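Local atomic coordinates of beta-lactamase (Francisella tularensis subsp. tularensis, PDB entry 3P09), a protein that probably hydrolyses the beta-lactam ring of antibiotics to a substituted beta-amino acid, as a member of the class A beta-lactamase family linked to antibiotic resistance. Residues K111-I115 / S116-Y120; F60-C63 / S64-K67; G100-P103 / I104-N108; Q141-N144 / K145-K149. All coordinates share one frame; numbering follows the deposited sequence.

Contact 1. Residues K111-I115 / S116-Y120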
loop_
_atom_site.group_PDB
_atom_site.type_symbol
_atom_site.label_atom_id
_atom_site.label_comp_id
_atom_site.label_asym_id
_atom_site.label_seq_id
_atom_site.Cartn_x
_atom_site.Cartn_y
_atom_site.Cartn_z
ATOM N N LYS A 111 -26.798 7.409 -2.371
ATOM C CA LYS A 111 -26.636 8.031 -1.059
ATOM C C LYS A 111 -25.320 8.817 -1.038
ATOM O O LYS A 111 -24.689 9.021 -2.084
ATOM C CB LYS A 111 -26.600 6.983 0.052
ATOM C CG LYS A 111 -27.783 6.017 0.113
ATOM C CD LYS A 111 -27.519 4.941 1.175
ATOM C CE LYS A 111 -28.759 4.130 1.500
ATOM N NZ LYS A 111 -28.565 3.281 2.716
ATOM N N THR A 112 -24.896 9.243 0.149
ATOM C CA THR A 112 -23.629 9.955 0.266
ATOM C C THR A 112 -22.741 9.275 1.287
ATOM O O THR A 112 -23.226 8.606 2.186
ATOM C CB THR A 112 -23.810 11.409 0.739
ATOM O OG1 THR A 112 -24.351 11.403 2.067
ATOM C CG2 THR A 112 -24.733 12.187 -0.198
ATOM N N LEU A 113 -21.439 9.475 1.140
ATOM C CA LEU A 113 -20.440 9.000 2.093
ATOM C C LEU A 113 -19.517 10.184 2.417
ATOM O O LEU A 113 -19.252 11.017 1.541
ATOM C CB LEU A 113 -19.618 7.861 1.476
ATOM C CG LEU A 113 -20.300 6.493 1.345
ATOM C CD1 LEU A 113 -19.342 5.475 0.691
ATOM C CD2 LEU A 113 -20.726 6.004 2.715
ATOM N N THR A 114 -19.033 10.276 3.655
ATOM C CA THR A 114 -18.064 11.326 3.979
ATOM C C THR A 114 -16.713 10.990 3.345
ATOM O O THR A 114 -16.455 9.843 2.994
ATOM C CB THR A 114 -17.845 11.476 5.483
ATOM O OG1 THR A 114 -17.229 10.286 5.981
ATOM C CG2 THR A 114 -19.168 11.715 6.209
ATOM N N ILE A 115 -15.853 11.995 3.202
ATOM C CA ILE A 115 -14.483 11.752 2.751
ATOM C C ILE A 115 -13.804 10.697 3.638
ATOM O O ILE A 115 -13.117 9.795 3.141
ATOM C CB ILE A 115 -13.672 13.066 2.756
ATOM C CG1 ILE A 115 -14.147 13.999 1.631
ATOM C CG2 ILE A 115 -12.165 12.790 2.663
ATOM C CD1 ILE A 115 -13.743 13.553 0.228
ATOM N N SER A 116 -14.007 10.786 4.951
ATOM C CA SER A 116 -13.371 9.810 5.841
ATOM C C SER A 116 -13.866 8.397 5.571
ATOM O O SER A 116 -13.088 7.444 5.616
ATOM C CB SER A 116 -13.566 10.149 7.324
ATOM O OG SER A 116 -12.771 9.279 8.134
ATOM N N GLN A 117 -15.162 8.251 5.304
ATOM C CA GLN A 117 -15.701 6.934 4.970
ATOM C C GLN A 117 -15.103 6.401 3.672
ATOM O O GLN A 117 -14.925 5.185 3.508
ATOM C CB GLN A 117 -17.230 6.986 4.844
ATOM C CG GLN A 117 -17.927 7.126 6.192
ATOM C CD GLN A 117 -19.417 7.293 6.060
ATOM O OE1 GLN A 117 -19.893 8.083 5.242
ATOM N NE2 GLN A 117 -20.172 6.539 6.859
ATOM N N LEU A 118 -14.823 7.302 2.739
ATOM C CA LEU A 118 -14.224 6.910 1.465
ATOM C C LEU A 118 -12.768 6.519 1.669
ATOM O O LEU A 118 -12.270 5.625 1.002
ATOM C CB LEU A 118 -14.342 8.038 0.432
ATOM C CG LEU A 118 -15.766 8.236 -0.087
ATOM C CD1 LEU A 118 -16.013 9.663 -0.607
ATOM C CD2 LEU A 118 -16.059 7.206 -1.165
ATOM N N ASN A 119 -12.088 7.203 2.586
ATOM C CA ASN A 119 -10.726 6.821 2.935
ATOM C C ASN A 119 -10.684 5.390 3.433
ATOM O O ASN A 119 -9.841 4.609 3.020
ATOM C CB ASN A 119 -10.157 7.725 4.030
ATOM C CG ASN A 119 -9.734 9.078 3.519
ATOM O OD1 ASN A 119 -9.535 9.275 2.315
ATOM N ND2 ASN A 119 -9.548 10.016 4.437
ATOM N N TYR A 120 -11.589 5.069 4.362
ATOM C CA TYR A 120 -11.677 3.728 4.919
ATOM C C TYR A 120 -11.880 2.720 3.806
ATOM O O TYR A 120 -11.196 1.700 3.740
ATOM C CB TYR A 120 -12.826 3.681 5.944
ATOM C CG TYR A 120 -13.265 2.298 6.352
ATOM C CD1 TYR A 120 -14.306 1.651 5.689
ATOM C CD2 TYR A 120 -12.658 1.641 7.412
ATOM C CE1 TYR A 120 -14.725 0.375 6.077
ATOM C CE2 TYR A 120 -13.071 0.364 7.800
ATOM C CZ TYR A 120 -14.103 -0.257 7.132
ATOM O OH TYR A 120 -14.509 -1.528 7.526
#
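Thr114 and Gln117 hold each other in a reciprocal pair of hydrogen bonds where strand 112-114 turns into helix 115-123. Gln117 N donates to Thr114 OG1 at 3.0 Å, and Thr114 N donates to Gln117 OE1 at 2.8 Å, arriving in the amide carbonyl plane on a lone pair. This is a capping box with Thr114 as the N-cap. Thr114 OG1 stands between its own backbone N and carbonyl carbon (chi1 66°), which turns the hydroxyl to the first turn of the helix; the two side chains cross at about a right angle, and Gln117 CG passes 3.2 Å from Thr114 OG1.

The buried part is built by Leu113, Ile115 and Leu118. Leu113 CD1 meets Leu118 CD2 at 4.1 Å, and Leu118 is packed further by Ala129, Ile132 and Leu133 of helix 127-137. Asn119 N closes a regular helical bond to Ile115 O at 2.8 Å, while the Asn119 amide and Ser116 OG both reach Tyr205 OH. On the solvent side, Gln117 is exposed and lays its extended chain back over the strand end, yet its OE1 is held by Thr114 N and lies 3.4 Å from Leu113 CD2.

Chemically, the box gives side-chain partners to Thr114 N and Gln117 N, adding two bonds to the backbone ones that Leu118 N and Asn119 N make across the same junction.

Contact 2. Residues F60-C63 / S64-K67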
loop_
_atom_site.group_PDB
_atom_site.type_symbol
_atom_site.label_atom_id
_atom_site.label_comp_id
_atom_site.label_asym_id
_atom_site.label_seq_id
_atom_site.Cartn_x
_atom_site.Cartn_y
_atom_site.Cartn_z
ATOM N N PHE A 60 8.755 -2.110 -9.108
ATOM C CA PHE A 60 7.685 -3.092 -9.129
ATOM C C PHE A 60 6.354 -2.382 -9.411
ATOM O O PHE A 60 6.129 -1.269 -8.956
ATOM C CB PHE A 60 7.538 -3.730 -7.734
ATOM C CG PHE A 60 8.706 -4.593 -7.310
ATOM C CD1 PHE A 60 9.866 -4.020 -6.800
ATOM C CD2 PHE A 60 8.625 -5.978 -7.399
ATOM C CE1 PHE A 60 10.931 -4.806 -6.396
ATOM C CE2 PHE A 60 9.689 -6.784 -7.003
ATOM C CZ PHE A 60 10.848 -6.200 -6.502
ATOM N N PRO A 61 5.438 -3.054 -10.117
ATOM C CA PRO A 61 4.071 -2.511 -10.217
ATOM C C PRO A 61 3.542 -2.136 -8.823
ATOM O O PRO A 61 3.646 -2.945 -7.901
ATOM C CB PRO A 61 3.266 -3.695 -10.768
ATOM C CG PRO A 61 4.289 -4.489 -11.567
ATOM C CD PRO A 61 5.588 -4.362 -10.778
ATOM N N ILE A 62 2.994 -0.937 -8.666
ATOM C CA ILE A 62 2.483 -0.524 -7.360
ATOM C C ILE A 62 1.075 -1.088 -7.122
ATOM O O ILE A 62 0.716 -1.421 -6.000
ATOM C CB ILE A 62 2.519 1.021 -7.184
ATOM C CG1 ILE A 62 2.260 1.400 -5.713
ATOM C CG2 ILE A 62 1.536 1.719 -8.129
ATOM C CD1 ILE A 62 2.383 2.915 -5.435
ATOM N N CYS A 63 0.289 -1.219 -8.184
ATOM C CA CYS A 63 -1.060 -1.763 -8.051
ATOM C C CYS A 63 -1.840 -0.948 -7.007
ATOM O O CYS A 63 -1.624 0.255 -6.860
ATOM C CB CYS A 63 -1.000 -3.250 -7.653
ATOM S SG CYS A 63 0.193 -4.246 -8.623
ATOM N N SER A 64 -2.716 -1.613 -6.261
ATOM C CA SER A 64 -3.579 -0.941 -5.296
ATOM C C SER A 64 -2.847 -0.325 -4.111
ATOM O O SER A 64 -3.448 0.393 -3.326
ATOM C CB SER A 64 -4.650 -1.902 -4.778
ATOM O OG SER A 64 -5.697 -2.019 -5.722
ATOM N N VAL A 65 -1.557 -0.593 -3.967
ATOM C CA VAL A 65 -0.824 0.022 -2.859
ATOM C C VAL A 65 -0.883 1.565 -2.920
ATOM O O VAL A 65 -0.825 2.245 -1.895
ATOM C CB VAL A 65 0.632 -0.478 -2.803
ATOM C CG1 VAL A 65 1.425 0.271 -1.728
ATOM C CG2 VAL A 65 0.655 -1.980 -2.519
ATOM N N PHE A 66 -1.004 2.117 -4.122
ATOM C CA PHE A 66 -1.069 3.571 -4.260
ATOM C C PHE A 66 -2.186 4.142 -3.379
ATOM O O PHE A 66 -2.157 5.311 -3.007
ATOM C CB PHE A 66 -1.265 3.984 -5.733
ATOM C CG PHE A 66 -2.708 4.110 -6.158
ATOM C CD1 PHE A 66 -3.427 2.997 -6.574
ATOM C CD2 PHE A 66 -3.337 5.352 -6.164
ATOM C CE1 PHE A 66 -4.752 3.119 -6.969
ATOM C CE2 PHE A 66 -4.657 5.478 -6.547
ATOM C CZ PHE A 66 -5.370 4.359 -6.949
ATOM N N LYS A 67 -3.175 3.319 -3.035
ATOM C CA LYS A 67 -4.315 3.852 -2.283
ATOM C C LYS A 67 -3.935 4.427 -0.904
ATOM O O LYS A 67 -4.632 5.300 -0.395
ATOM C CB LYS A 67 -5.452 2.817 -2.187
ATOM C CG LYS A 67 -6.097 2.551 -3.554
ATOM C CD LYS A 67 -6.910 1.254 -3.581
ATOM C CE LYS A 67 -7.459 1.017 -4.997
ATOM N NZ LYS A 67 -8.158 -0.301 -5.091
#
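Ile62 reaches forward over the 3-10 turn that leads into helix 66-80 and lies against Val65 and Phe66. Its CG1 is anti to the backbone N (chi1 -168°) and the chain stays extended, which carries CD1 to 3.8 Å from Phe66 CB. Closer to the backbone, Ile62 CG1 rests 3.8 Å from Val65 CB, the two branched side chains crossing at a slant.

The Phe66 ring is turned so that its edge faces the preceding turn: Cys63 O lies in the ring plane, 3.3 Å from Phe66 CD1. One ring face is met by Lys67 CG, offset toward the rim. The same Cys63 O also accepts a weak but straight hydrogen bond from Phe66 N (3.4 Å, 169°), so ring edge and amide share one carbonyl. Val65 N donates to Ile62 O at 3.2 Å, from above the carbonyl plane, closing the 3-10 turn.

Lys67 NZ donates to Ser64 OG at 3.1 Å and also to Ser125 O. Ser64 and Lys67 match the SxxK pattern of class A beta-lactamases, whose serine is the nucleophile, and Ser64 is probably its counterpart here; a sulfate weakly bonded to Ser64 OG is consistent with an anion-accepting pocket.

The disulfide from Cys63 to Cys233 anchors the turn beside strands 225-232 and 239-246. Val65 packs on Val242 and, with Ile62, on Ile181 of helix 178-190, so the turn leads from strand 60-61 into helix 66-80 between the five-stranded sheet and the helical region.

Contact 3. Residues G100-P103 / I104-N108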
loop_
_atom_site.group_PDB
_atom_site.type_symbol
_atom_site.label_atom_id
_atom_site.label_comp_id
_atom_site.label_asym_id
_atom_site.label_seq_id
_atom_site.Cartn_x
_atom_site.Cartn_y
_atom_site.Cartn_z
ATOM N N GLY A 100 -15.248 -3.953 -10.459
ATOM C CA GLY A 100 -15.863 -5.092 -9.800
ATOM C C GLY A 100 -15.686 -5.150 -8.292
ATOM O O GLY A 100 -16.525 -5.701 -7.594
ATOM N N TYR A 101 -14.598 -4.595 -7.772
ATOM C CA TYR A 101 -14.374 -4.664 -6.330
ATOM C C TYR A 101 -14.762 -3.345 -5.632
ATOM O O TYR A 101 -13.975 -2.399 -5.588
ATOM C CB TYR A 101 -12.928 -5.038 -6.024
ATOM C CG TYR A 101 -12.745 -5.479 -4.593
ATOM C CD1 TYR A 101 -12.139 -4.653 -3.658
ATOM C CD2 TYR A 101 -13.209 -6.718 -4.174
ATOM C CE1 TYR A 101 -11.986 -5.064 -2.338
ATOM C CE2 TYR A 101 -13.064 -7.135 -2.867
ATOM C CZ TYR A 101 -12.453 -6.311 -1.954
ATOM O OH TYR A 101 -12.318 -6.747 -0.655
ATOM N N ALA A 102 -15.982 -3.304 -5.095
ATOM C CA ALA A 102 -16.557 -2.087 -4.519
ATOM C C ALA A 102 -17.353 -2.438 -3.270
ATOM O O ALA A 102 -18.565 -2.190 -3.196
ATOM C CB ALA A 102 -17.469 -1.411 -5.541
ATOM N N PRO A 103 -16.677 -3.010 -2.276
ATOM C CA PRO A 103 -17.400 -3.559 -1.128
ATOM C C PRO A 103 -18.212 -2.514 -0.360
ATOM O O PRO A 103 -19.299 -2.838 0.081
ATOM C CB PRO A 103 -16.288 -4.170 -0.264
ATOM C CG PRO A 103 -15.041 -3.464 -0.689
ATOM C CD PRO A 103 -15.220 -3.179 -2.158
ATOM N N ILE A 104 -17.714 -1.289 -0.223
ATOM C CA ILE A 104 -18.470 -0.251 0.467
ATOM C C ILE A 104 -19.285 0.616 -0.511
ATOM O O ILE A 104 -20.479 0.805 -0.333
ATOM C CB ILE A 104 -17.547 0.663 1.314
ATOM C CG1 ILE A 104 -16.908 -0.117 2.461
ATOM C CG2 ILE A 104 -18.329 1.837 1.893
ATOM C CD1 ILE A 104 -15.798 -1.037 2.054
ATOM N N THR A 105 -18.640 1.130 -1.552
ATOM C CA THR A 105 -19.317 2.073 -2.423
ATOM C C THR A 105 -20.546 1.456 -3.101
ATOM O O THR A 105 -21.553 2.133 -3.293
ATOM C CB THR A 105 -18.362 2.703 -3.441
ATOM O OG1 THR A 105 -17.679 1.676 -4.175
ATOM C CG2 THR A 105 -17.329 3.569 -2.702
ATOM N N ALA A 106 -20.472 0.175 -3.439
ATOM C CA ALA A 106 -21.583 -0.477 -4.114
ATOM C C ALA A 106 -22.826 -0.544 -3.229
ATOM O O ALA A 106 -23.940 -0.722 -3.726
ATOM C CB ALA A 106 -21.178 -1.883 -4.579
ATOM N N LYS A 107 -22.646 -0.430 -1.916
ATOM C CA LYS A 107 -23.796 -0.471 -1.015
ATOM C C LYS A 107 -24.382 0.926 -0.775
ATOM O O LYS A 107 -25.313 1.089 0.010
ATOM C CB LYS A 107 -23.414 -1.111 0.329
ATOM C CG LYS A 107 -22.750 -2.484 0.211
ATOM C CD LYS A 107 -22.683 -3.161 1.585
ATOM C CE LYS A 107 -22.121 -4.569 1.486
ATOM N NZ LYS A 107 -22.232 -5.303 2.787
ATOM N N ASN A 108 -23.850 1.931 -1.458
ATOM C CA ASN A 108 -24.238 3.310 -1.161
ATOM C C ASN A 108 -24.590 4.167 -2.375
ATOM O O ASN A 108 -24.562 5.401 -2.299
ATOM C CB ASN A 108 -23.130 3.990 -0.357
ATOM C CG ASN A 108 -23.034 3.456 1.050
ATOM O OD1 ASN A 108 -23.772 3.887 1.937
ATOM N ND2 ASN A 108 -22.137 2.494 1.263
#
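Ile104 O is gripped by two donors that come from opposite faces of its carbonyl plane. Asn108 ND2 bonds it at 2.9 Å from above that plane while keeping the acceptor nearly in its own amide plane, and Lys107 N donates to it at 3.0 Å. Overlapping this turn, Ala106 N donates to Ala102 O at 3.0 Å, the donor tilted 32° from the carbonyl plane.

Small side chains line the inside of the bend. Ala102 CB lies 3.9 Å from Ala106 CB and 3.4 Å from Thr105 OG1. Pro103 CG touches Ile104 CD1 at 3.7 Å, and Pro103 CD sits over one face of the Tyr101 ring, toward its rim. Lys107, extended beyond CG, runs its aliphatic part past Pro103 O, with CG at 3.5 Å.

Asp126 bonds Thr105 OG1 through one carboxylate oxygen and Ile104 N through the other, tying the turn to the start of helix 127-137. Asp126 follows Ser125, the second hydroxyl that accompanies the SxxK pattern, so these bonds anchor the loop 100-108 beside what is probably the active-site region, with polar groups fixing both the turn's carbonyl and its threonine.

Contact 4. Residues Q141-N144 / K145-K149. With SO4 (sulfate ion), chain E.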
loop_
_atom_site.group_PDB
_atom_site.type_symbol
_atom_site.label_atom_id
_atom_site.label_comp_id
_atom_site.label_asym_id
_atom_site.label_seq_id
_atom_site.Cartn_x
_atom_site.Cartn_y
_atom_site.Cartn_z
ATOM N N GLN A 141 -2.507 15.018 -10.734
ATOM C CA GLN A 141 -1.401 15.944 -10.609
ATOM C C GLN A 141 -1.193 16.321 -9.151
ATOM O O GLN A 141 -0.061 16.371 -8.673
ATOM C CB GLN A 141 -1.621 17.185 -11.474
ATOM C CG GLN A 141 -1.594 16.892 -12.961
ATOM C CD GLN A 141 -1.707 18.149 -13.801
ATOM O OE1 GLN A 141 -0.731 18.588 -14.410
ATOM N NE2 GLN A 141 -2.900 18.740 -13.832
ATOM N N ASN A 142 -2.286 16.559 -8.438
ATOM C CA ASN A 142 -2.202 16.884 -7.019
ATOM C C ASN A 142 -1.654 15.738 -6.179
ATOM O O ASN A 142 -0.893 15.955 -5.233
ATOM C CB ASN A 142 -3.559 17.339 -6.477
ATOM C CG ASN A 142 -3.888 18.756 -6.889
ATOM O OD1 ASN A 142 -2.996 19.520 -7.250
ATOM N ND2 ASN A 142 -5.165 19.117 -6.838
ATOM N N LEU A 143 -2.065 14.522 -6.514
ATOM C CA LEU A 143 -1.545 13.342 -5.840
ATOM C C LEU A 143 -0.035 13.228 -6.018
ATOM O O LEU A 143 0.692 13.017 -5.049
ATOM C CB LEU A 143 -2.240 12.078 -6.348
ATOM C CG LEU A 143 -1.749 10.745 -5.785
ATOM C CD1 LEU A 143 -1.794 10.760 -4.263
ATOM C CD2 LEU A 143 -2.594 9.600 -6.353
ATOM N N ASN A 144 0.436 13.355 -7.257
ATOM C CA ASN A 144 1.872 13.294 -7.520
ATOM C C ASN A 144 2.654 14.422 -6.839
ATOM O O ASN A 144 3.767 14.210 -6.372
ATOM C CB ASN A 144 2.141 13.266 -9.017
ATOM C CG ASN A 144 1.750 11.947 -9.638
ATOM O OD1 ASN A 144 2.152 10.885 -9.162
ATOM N ND2 ASN A 144 0.933 12.000 -10.683
ATOM N N LYS A 145 2.070 15.616 -6.775
ATOM C CA LYS A 145 2.667 16.683 -5.969
ATOM C C LYS A 145 2.830 16.248 -4.507
ATOM O O LYS A 145 3.870 16.460 -3.890
ATOM C CB LYS A 145 1.832 17.971 -6.053
ATOM C CG LYS A 145 1.948 18.678 -7.401
ATOM C CD LYS A 145 1.401 20.112 -7.361
ATOM C CE LYS A 145 -0.123 20.150 -7.353
ATOM N NZ LYS A 145 -0.660 21.547 -7.337
ATOM N N PHE A 146 1.796 15.636 -3.945
ATOM C CA PHE A 146 1.897 15.186 -2.562
ATOM C C PHE A 146 2.975 14.114 -2.383
ATOM O O PHE A 146 3.765 14.157 -1.441
ATOM C CB PHE A 146 0.551 14.686 -2.035
ATOM C CG PHE A 146 0.625 14.166 -0.631
ATOM C CD1 PHE A 146 0.723 15.049 0.440
ATOM C CD2 PHE A 146 0.599 12.812 -0.376
ATOM C CE1 PHE A 146 0.805 14.584 1.736
ATOM C CE2 PHE A 146 0.672 12.341 0.923
ATOM C CZ PHE A 146 0.780 13.230 1.980
ATOM N N ILE A 147 3.011 13.154 -3.298
ATOM C CA ILE A 147 4.034 12.118 -3.261
ATOM C C ILE A 147 5.447 12.739 -3.248
ATOM O O ILE A 147 6.322 12.326 -2.472
ATOM C CB ILE A 147 3.838 11.143 -4.437
ATOM C CG1 ILE A 147 2.525 10.383 -4.246
ATOM C CG2 ILE A 147 4.982 10.156 -4.543
ATOM C CD1 ILE A 147 2.174 9.483 -5.405
ATOM N N LYS A 148 5.666 13.750 -4.080
ATOM C CA LYS A 148 6.950 14.452 -4.067
ATOM C C LYS A 148 7.209 15.149 -2.723
ATOM O O LYS A 148 8.332 15.152 -2.228
ATOM C CB LYS A 148 7.041 15.449 -5.232
ATOM C CG LYS A 148 7.395 14.776 -6.557
ATOM C CD LYS A 148 6.748 15.467 -7.752
ATOM C CE LYS A 148 6.793 14.558 -8.980
ATOM N NZ LYS A 148 5.812 14.939 -10.036
ATOM N N LYS A 149 6.169 15.725 -2.130
ATOM C CA LYS A 149 6.293 16.374 -0.820
ATOM C C LYS A 149 6.762 15.390 0.256
ATOM O O LYS A 149 7.461 15.779 1.201
ATOM C CB LYS A 149 4.960 17.007 -0.414
ATOM C CG LYS A 149 5.003 17.835 0.867
ATOM C CD LYS A 149 3.607 18.371 1.199
ATOM C CE LYS A 149 3.594 19.133 2.526
ATOM N NZ LYS A 149 2.249 19.715 2.834
HETATM S S SO4 E . -5.179 15.157 -13.968
HETATM O O1 SO4 E . -6.201 14.201 -13.538
HETATM O O2 SO4 E . -4.076 14.436 -14.599
HETATM O O3 SO4 E . -5.758 16.087 -14.932
HETATM O O4 SO4 E . -4.673 15.904 -12.815
#
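Asn142 and Lys145 lie side by side and point the same way, one turn apart on helix 140-149, with Lys145 NZ 3.1 Å from Asn142 OD1. The lysine chain bends at its third torsion (chi3 -75°), and this fold brings its end back to the amide. Asn142 ND2, at the other corner of that amide, donates to Leu137 O, which fixes the rotation of the group.

On the inward side Leu143 CG meets Ile147 CD1 at 4.1 Å, the two crossing aslant. Asn144 runs alongside Ile147, its OD1 4.0 Å from Ile147 CD1, while Asn144 ND2 bonds Ile157 O. Lys148 follows the outer surface, its CD 3.5 Å from Asn144 O.

Beneath these side chains the backbone is regular helix. Ile147 N donates to Leu143 O at 2.9 Å in the carbonyl plane, and Lys145, Phe146 and Lys148 each bond the carbonyl four residues back. At the N-terminal end a sulfate, probably from the crystallisation liquor, accepts from Gln141 N through O4 at 3.1 Å; Gln141 NE2 adds a weak bond to the same oxygen. The helix start would be expected to attract such an anion.

Phe146 rests on Ala73 and Asp76, Ile147 on Leu69, and Lys149 forms a salt bridge to Asp76 while touching His80. Asp152 and Ile157 of the loops also touch Ile147. Helix 140-149 thus lies against helix 66-80, the helix that the Ser64-Lys67 turn leads into.

Overall arrangement
From the N terminus the chain passes through contact 2, then contact 3, contact 1 and contact 4. They run in series, none enclosing or crossing another, and each is a local turn, cap or helical stretch rather than the closure of a long loop. Contact 2 leads strand 60-61 into helix 66-80. Contacts 3 and 1 touch directly, with Ile104 and Asn108 packed on Leu113 and Thr105 on Leu118, so the loop before strand 112-114 rests on the strand-to-helix junction after it. Contact 4, on helix 140-149, comes within about 4 Å of contact 2 at the nearest atoms without touching, while helix 66-80 runs from one to pack against the other.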